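Local coordinates for protein pyruvate kinase (Pseudomonas aeruginosa, PDB 6QXL) that probably catalyses the last step of glycolysis, transferring a phosphoryl group from phosphoenolpyruvate to ADP to give pyruvate and ATP, at residues A192-R197 with K221-E226; Q70-R75 with L167-L172. One frame throughout, in Å; residues are numbered along the deposited sequence.

Interaction 1: residues A192-R197 with K221-E226; sequences AVSFPR and KIERAE. With MG (magnesium ion), chain N.
Lys221 and Val193 join two neighbouring parallel strands of a beta/alpha barrel, and beyond their ends the contact passes into the largely buried loops at the C-terminal mouth. Within the strands, Lys221 N gives a hydrogen bond to Val193 O (3.2 Å). The lysine chain then runs over Ala192 CB and, bent at chi3 (67°), brings NZ to Ser194 OG at 3.0 Å; the same ammonium group also forms a salt bridge with Asp68 and a hydrogen bond to a bound malonate, while Ser194 OG meets Leu69 O.

Further along, Glu223 OE2 is a magnesium ligand, although the modelled distance is doubtfully short. Its other oxygen, OE1, lies above the centre of one face of the Phe195 ring and takes a weak hydrogen bond from Phe195 N.

Arg224 is wedged between two side chains. Phe195 CD1 sits over the centre of one guanidinium face, 3.3 Å from Arg224 CZ, and the Arg197 guanidinium stacks on the opposite face with planes 20° apart. Nearby carboxylates probably ease this meeting of like charges: Arg224 pairs with Glu254, and Arg197 NE forms a salt bridge with Glu226 OE1 at 2.9 Å, approaching from above the carboxylate plane. A water accepts from Arg224 NE and donates to Phe195 O.

Strand 190-193, helix 199-211 and strand 217-222 form a right-handed beta-alpha-beta crossover of the TIM barrel; segments just beyond the strand ends carry the magnesium ligands of pyruvate kinase.

Interaction 2: residues Q70-R75 with L167-L172; sequences QGPKIR and LTAPAL
An inverse gamma turn centred on Pro72 packs against the extended loop 167-172 where the chain leaves the TIM barrel for the small beta domain of pyruvate kinase and where it comes back. The two passages run roughly antiparallel, their end-to-end directions 154° apart, and meet through van der Waals packing.

Pro72 carries most of it. Its ring atoms CB, CG and CD rest on the backbone of the returning loop, with CB and CG both 3.1 Å from Pro170 O and CD 3.3 Å from Ala171 O. CB also meets the methyl of Ala169, CB to CB, at 3.6 Å. A weak backbone bond from Lys73 N to Gly71 O closes the turn. Gly71 just before it has a positive phi (82°) and a psi of -172°, a backbone shape suited to a residue with no side chain; its N is held by Asp176.

Past the turn, Ile74 lies beside strand 159-162 of the small domain, with a backbone bond to Ile160. Its CG1 lies anti to the carbonyl carbon (chi1 -55°), and the branch continues extended toward Leu167, where the two CD1 methyls meet at 3.5 Å.

The two contacts, with centres 10 Å apart, illustrate how a metal-bearing loop at the barrel mouth and an interdomain connection can share one packed region. Interaction 1 holds Glu223, which with Asp250 binds magnesium; in interaction 2, Gly71 CA lies 9.0 Å from the magnesium ion, while Lys73 NZ, in the same segment, comes within 4.5 Å of it. Pro72 bridges them: its CG lies 3.9 Å from Phe195 CB and 3.8 Å from Arg224 NH2, so the ring that packs on loop 167-172 also touches the Phe195-Arg224 pair. Arg197 NH1 probably donates a hydrogen bond to Leu167 O (2.9 Å), and Ser194 CB packs against Gln70 O at 3.6 Å.

Interaction 1: residues A192-R197 with K221-E226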
loop_
_atom_site.group_PDB
_atom_site.type_symbol
_atom_site.label_atom_id
_atom_site.label_comp_id
_atom_site.label_asym_id
_atom_site.label_seq_id
_atom_site.Cartn_x
_atom_site.Cartn_y
_atom_site.Cartn_z
ATOM N N ALA A 192 27.086 18.228 22.757
ATOM C CA ALA A 192 26.719 16.815 22.790
ATOM C C ALA A 192 26.974 16.221 24.151
ATOM O O ALA A 192 28.067 16.366 24.710
ATOM C CB ALA A 192 27.483 16.045 21.739
ATOM N N VAL A 193 25.964 15.547 24.694
ATOM C CA VAL A 193 26.061 14.878 25.982
ATOM C C VAL A 193 26.398 13.409 25.759
ATOM O O VAL A 193 25.733 12.736 24.987
ATOM C CB VAL A 193 24.737 15.002 26.744
ATOM C CG1 VAL A 193 24.796 14.273 28.074
ATOM C CG2 VAL A 193 24.415 16.461 26.952
ATOM N N SER A 194 27.423 12.920 26.469
ATOM C CA SER A 194 27.826 11.518 26.366
ATOM C C SER A 194 27.159 10.683 27.436
ATOM O O SER A 194 26.881 11.148 28.545
ATOM C CB SER A 194 29.329 11.388 26.485
ATOM O OG SER A 194 30.000 12.062 25.443
ATOM N N PHE A 195 26.850 9.451 27.049
ATOM C CA PHE A 195 26.317 8.397 27.938
ATOM C C PHE A 195 25.056 8.760 28.680
ATOM O O PHE A 195 24.862 8.301 29.790
ATOM C CB PHE A 195 27.410 7.913 28.985
ATOM C CG PHE A 195 28.557 7.185 28.405
ATOM C CD1 PHE A 195 28.508 5.909 27.903
ATOM C CD2 PHE A 195 29.771 7.904 28.176
ATOM C CE1 PHE A 195 29.627 5.328 27.246
ATOM C CE2 PHE A 195 30.883 7.335 27.552
ATOM C CZ PHE A 195 30.791 6.057 27.151
ATOM N N PRO A 196 24.155 9.577 28.115
ATOM C CA PRO A 196 22.899 9.772 28.828
ATOM C C PRO A 196 22.055 8.516 28.801
ATOM O O PRO A 196 22.113 7.739 27.849
ATOM C CB PRO A 196 22.218 10.892 28.034
ATOM C CG PRO A 196 22.736 10.739 26.678
ATOM C CD PRO A 196 24.129 10.249 26.799
ATOM N N ARG A 197 21.273 8.300 29.856
ATOM C CA ARG A 197 20.400 7.143 29.979
ATOM C C ARG A 197 18.935 7.507 29.846
ATOM O O ARG A 197 18.184 6.631 29.384
ATOM C CB ARG A 197 20.655 6.461 31.312
ATOM C CG ARG A 197 22.017 5.676 31.149
ATOM C CD ARG A 197 22.397 4.840 32.364
ATOM N NE ARG A 197 23.337 3.751 32.066
ATOM C CZ ARG A 197 24.409 3.378 32.809
ATOM N NH1 ARG A 197 24.759 4.106 33.851
ATOM N NH2 ARG A 197 25.170 2.357 32.426
ATOM N N LYS A 221 23.843 11.681 22.663
ATOM C CA LYS A 221 24.577 10.561 22.091
ATOM C C LYS A 221 23.986 9.261 22.591
ATOM O O LYS A 221 23.977 9.010 23.776
ATOM C CB LYS A 221 26.045 10.673 22.445
ATOM C CG LYS A 221 26.707 11.869 21.780
ATOM C CD LYS A 221 28.049 12.186 22.389
ATOM C CE LYS A 221 29.077 11.095 22.117
ATOM N NZ LYS A 221 30.434 11.505 22.526
ATOM N N ILE A 222 23.487 8.438 21.679
ATOM C CA ILE A 222 22.876 7.162 22.036
ATOM C C ILE A 222 23.998 6.117 22.103
ATOM O O ILE A 222 24.414 5.594 21.094
ATOM C CB ILE A 222 21.793 6.751 21.024
ATOM C CG1 ILE A 222 20.837 7.916 20.721
ATOM C CG2 ILE A 222 21.022 5.549 21.520
ATOM C CD1 ILE A 222 20.272 8.598 21.924
ATOM N N GLU A 223 24.553 5.920 23.294
ATOM C CA GLU A 223 25.647 5.014 23.587
ATOM C C GLU A 223 25.388 4.018 24.722
ATOM O O GLU A 223 26.242 3.266 25.044
ATOM C CB GLU A 223 26.877 5.826 24.028
ATOM C CG GLU A 223 27.550 6.717 23.007
ATOM C CD GLU A 223 28.745 7.502 23.526
ATOM O OE1 GLU A 223 28.546 8.301 24.419
ATOM O OE2 GLU A 223 29.880 7.354 23.021
ATOM N N ARG A 224 24.237 4.029 25.356
ATOM C CA ARG A 224 23.993 3.170 26.517
ATOM C C ARG A 224 22.962 2.137 26.218
ATOM O O ARG A 224 21.965 2.442 25.580
ATOM C CB ARG A 224 23.561 3.966 27.754
ATOM C CG ARG A 224 24.707 4.629 28.419
ATOM C CD ARG A 224 25.467 3.864 29.482
ATOM N NE ARG A 224 26.137 4.736 30.377
ATOM C CZ ARG A 224 27.424 4.619 30.769
ATOM N NH1 ARG A 224 28.181 3.617 30.329
ATOM N NH2 ARG A 224 27.961 5.501 31.608
ATOM N N ALA A 225 23.155 0.922 26.675
ATOM C CA ALA A 225 22.148 -0.122 26.523
ATOM C C ALA A 225 20.777 0.290 27.009
ATOM O O ALA A 225 19.766 -0.012 26.376
ATOM C CB ALA A 225 22.600 -1.408 27.189
ATOM N N GLU A 226 20.751 1.044 28.114
ATOM C CA GLU A 226 19.480 1.459 28.730
ATOM C C GLU A 226 18.723 2.424 27.837
ATOM O O GLU A 226 17.503 2.438 27.856
ATOM C CB GLU A 226 19.733 2.107 30.104
ATOM C CG GLU A 226 20.339 1.197 31.177
ATOM C CD GLU A 226 21.838 0.945 31.057
ATOM O OE1 GLU A 226 22.577 1.601 30.282
ATOM O OE2 GLU A 226 22.291 0.003 31.691
HETATM MG MG MG N . 31.374 7.421 22.402
HETATM O O HOH W 1 25.116 6.890 31.885
HETATM O O HOH W 2 23.471 7.165 25.517
HETATM O O HOH W 3 33.884 6.842 22.279
#

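Interaction 2: residues Q70-R75 with L167-L172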
loop_
_atom_site.group_PDB
_atom_site.type_symbol
_atom_site.label_atom_id
_atom_site.label_comp_id
_atom_site.label_asym_id
_atom_site.label_seq_id
_atom_site.Cartn_x
_atom_site.Cartn_y
_atom_site.Cartn_z
ATOM N N GLN A 70 32.961 14.948 27.486
ATOM C CA GLN A 70 33.575 13.634 27.686
ATOM C C GLN A 70 32.650 12.658 28.364
ATOM O O GLN A 70 32.603 11.490 28.024
ATOM C CB GLN A 70 34.856 13.793 28.485
ATOM C CG GLN A 70 35.518 12.473 28.859
ATOM C CD GLN A 70 36.840 12.642 29.550
ATOM O OE1 GLN A 70 37.845 12.656 28.897
ATOM N NE2 GLN A 70 36.825 12.755 30.909
ATOM N N GLY A 71 31.916 13.128 29.361
ATOM C CA GLY A 71 30.953 12.250 30.037
ATOM C C GLY A 71 31.652 11.403 31.079
ATOM O O GLY A 71 32.890 11.501 31.308
ATOM N N PRO A 72 30.921 10.441 31.664
ATOM C CA PRO A 72 31.468 9.472 32.602
ATOM C C PRO A 72 32.124 8.245 31.894
ATOM O O PRO A 72 31.690 7.102 31.943
ATOM C CB PRO A 72 30.252 9.044 33.356
ATOM C CG PRO A 72 29.145 9.054 32.319
ATOM C CD PRO A 72 29.478 10.271 31.505
ATOM N N LYS A 73 33.007 8.585 31.000
ATOM C CA LYS A 73 33.883 7.591 30.404
ATOM C C LYS A 73 34.897 7.149 31.455
ATOM O O LYS A 73 35.485 7.981 32.193
ATOM C CB LYS A 73 34.583 8.149 29.204
ATOM C CG LYS A 73 35.217 7.089 28.336
ATOM C CD LYS A 73 35.901 7.729 27.110
ATOM C CE LYS A 73 35.996 6.781 25.928
ATOM N NZ LYS A 73 34.675 6.484 25.268
ATOM N N ILE A 74 34.995 5.815 31.603
ATOM C CA ILE A 74 35.860 5.270 32.654
ATOM C C ILE A 74 37.174 4.926 31.970
ATOM O O ILE A 74 37.199 4.197 30.973
ATOM C CB ILE A 74 35.251 4.008 33.265
ATOM C CG1 ILE A 74 33.843 4.256 33.789
ATOM C CG2 ILE A 74 36.163 3.434 34.298
ATOM C CD1 ILE A 74 33.053 2.971 33.966
ATOM N N ARG A 75 38.280 5.420 32.531
ATOM C CA ARG A 75 39.588 5.175 31.935
ATOM C C ARG A 75 40.505 4.529 32.964
ATOM O O ARG A 75 40.343 4.687 34.181
ATOM C CB ARG A 75 40.246 6.440 31.421
ATOM C CG ARG A 75 39.322 7.467 30.819
ATOM C CD ARG A 75 40.166 8.564 30.109
ATOM N NE ARG A 75 39.323 9.325 29.159
ATOM C CZ ARG A 75 39.334 9.211 27.816
ATOM N NH1 ARG A 75 40.164 8.404 27.170
ATOM N NH2 ARG A 75 38.463 9.903 27.108
ATOM N N LEU A 167 27.035 -0.238 33.979
ATOM C CA LEU A 167 27.936 0.317 34.982
ATOM C C LEU A 167 27.331 1.555 35.588
ATOM O O LEU A 167 26.791 2.369 34.878
ATOM C CB LEU A 167 29.296 0.626 34.392
ATOM C CG LEU A 167 30.037 -0.551 33.771
ATOM C CD1 LEU A 167 31.421 -0.097 33.386
ATOM C CD2 LEU A 167 30.144 -1.698 34.807
ATOM N N THR A 168 27.432 1.716 36.875
ATOM C CA THR A 168 27.097 2.928 37.577
ATOM C C THR A 168 27.997 4.087 37.167
ATOM O O THR A 168 29.176 3.879 36.980
ATOM C CB THR A 168 27.288 2.668 39.088
ATOM O OG1 THR A 168 26.311 1.700 39.486
ATOM C CG2 THR A 168 27.223 3.963 39.920
ATOM N N ALA A 169 27.380 5.214 36.887
ATOM C CA ALA A 169 28.156 6.448 36.732
ATOM C C ALA A 169 27.204 7.627 36.758
ATOM O O ALA A 169 26.074 7.486 36.320
ATOM C CB ALA A 169 28.905 6.404 35.403
ATOM N N PRO A 170 27.658 8.800 37.187
ATOM C CA PRO A 170 26.847 10.010 36.927
ATOM C C PRO A 170 26.950 10.483 35.470
ATOM O O PRO A 170 27.959 10.387 34.872
ATOM C CB PRO A 170 27.425 11.030 37.900
ATOM C CG PRO A 170 28.851 10.589 38.114
ATOM C CD PRO A 170 28.931 9.096 37.870
ATOM N N ALA A 171 25.850 11.036 34.960
ATOM C CA ALA A 171 25.799 11.527 33.562
ATOM C C ALA A 171 26.747 12.729 33.378
ATOM O O ALA A 171 27.537 12.784 32.421
ATOM C CB ALA A 171 24.421 11.895 33.180
ATOM N N LEU A 172 26.675 13.665 34.316
ATOM C CA LEU A 172 27.563 14.837 34.309
ATOM C C LEU A 172 28.641 14.702 35.367
ATOM O O LEU A 172 28.370 14.606 36.556
ATOM C CB LEU A 172 26.777 16.136 34.477
ATOM C CG LEU A 172 26.143 16.538 33.084
ATOM C CD1 LEU A 172 25.214 15.541 32.372
ATOM C CD2 LEU A 172 25.472 17.870 33.111
#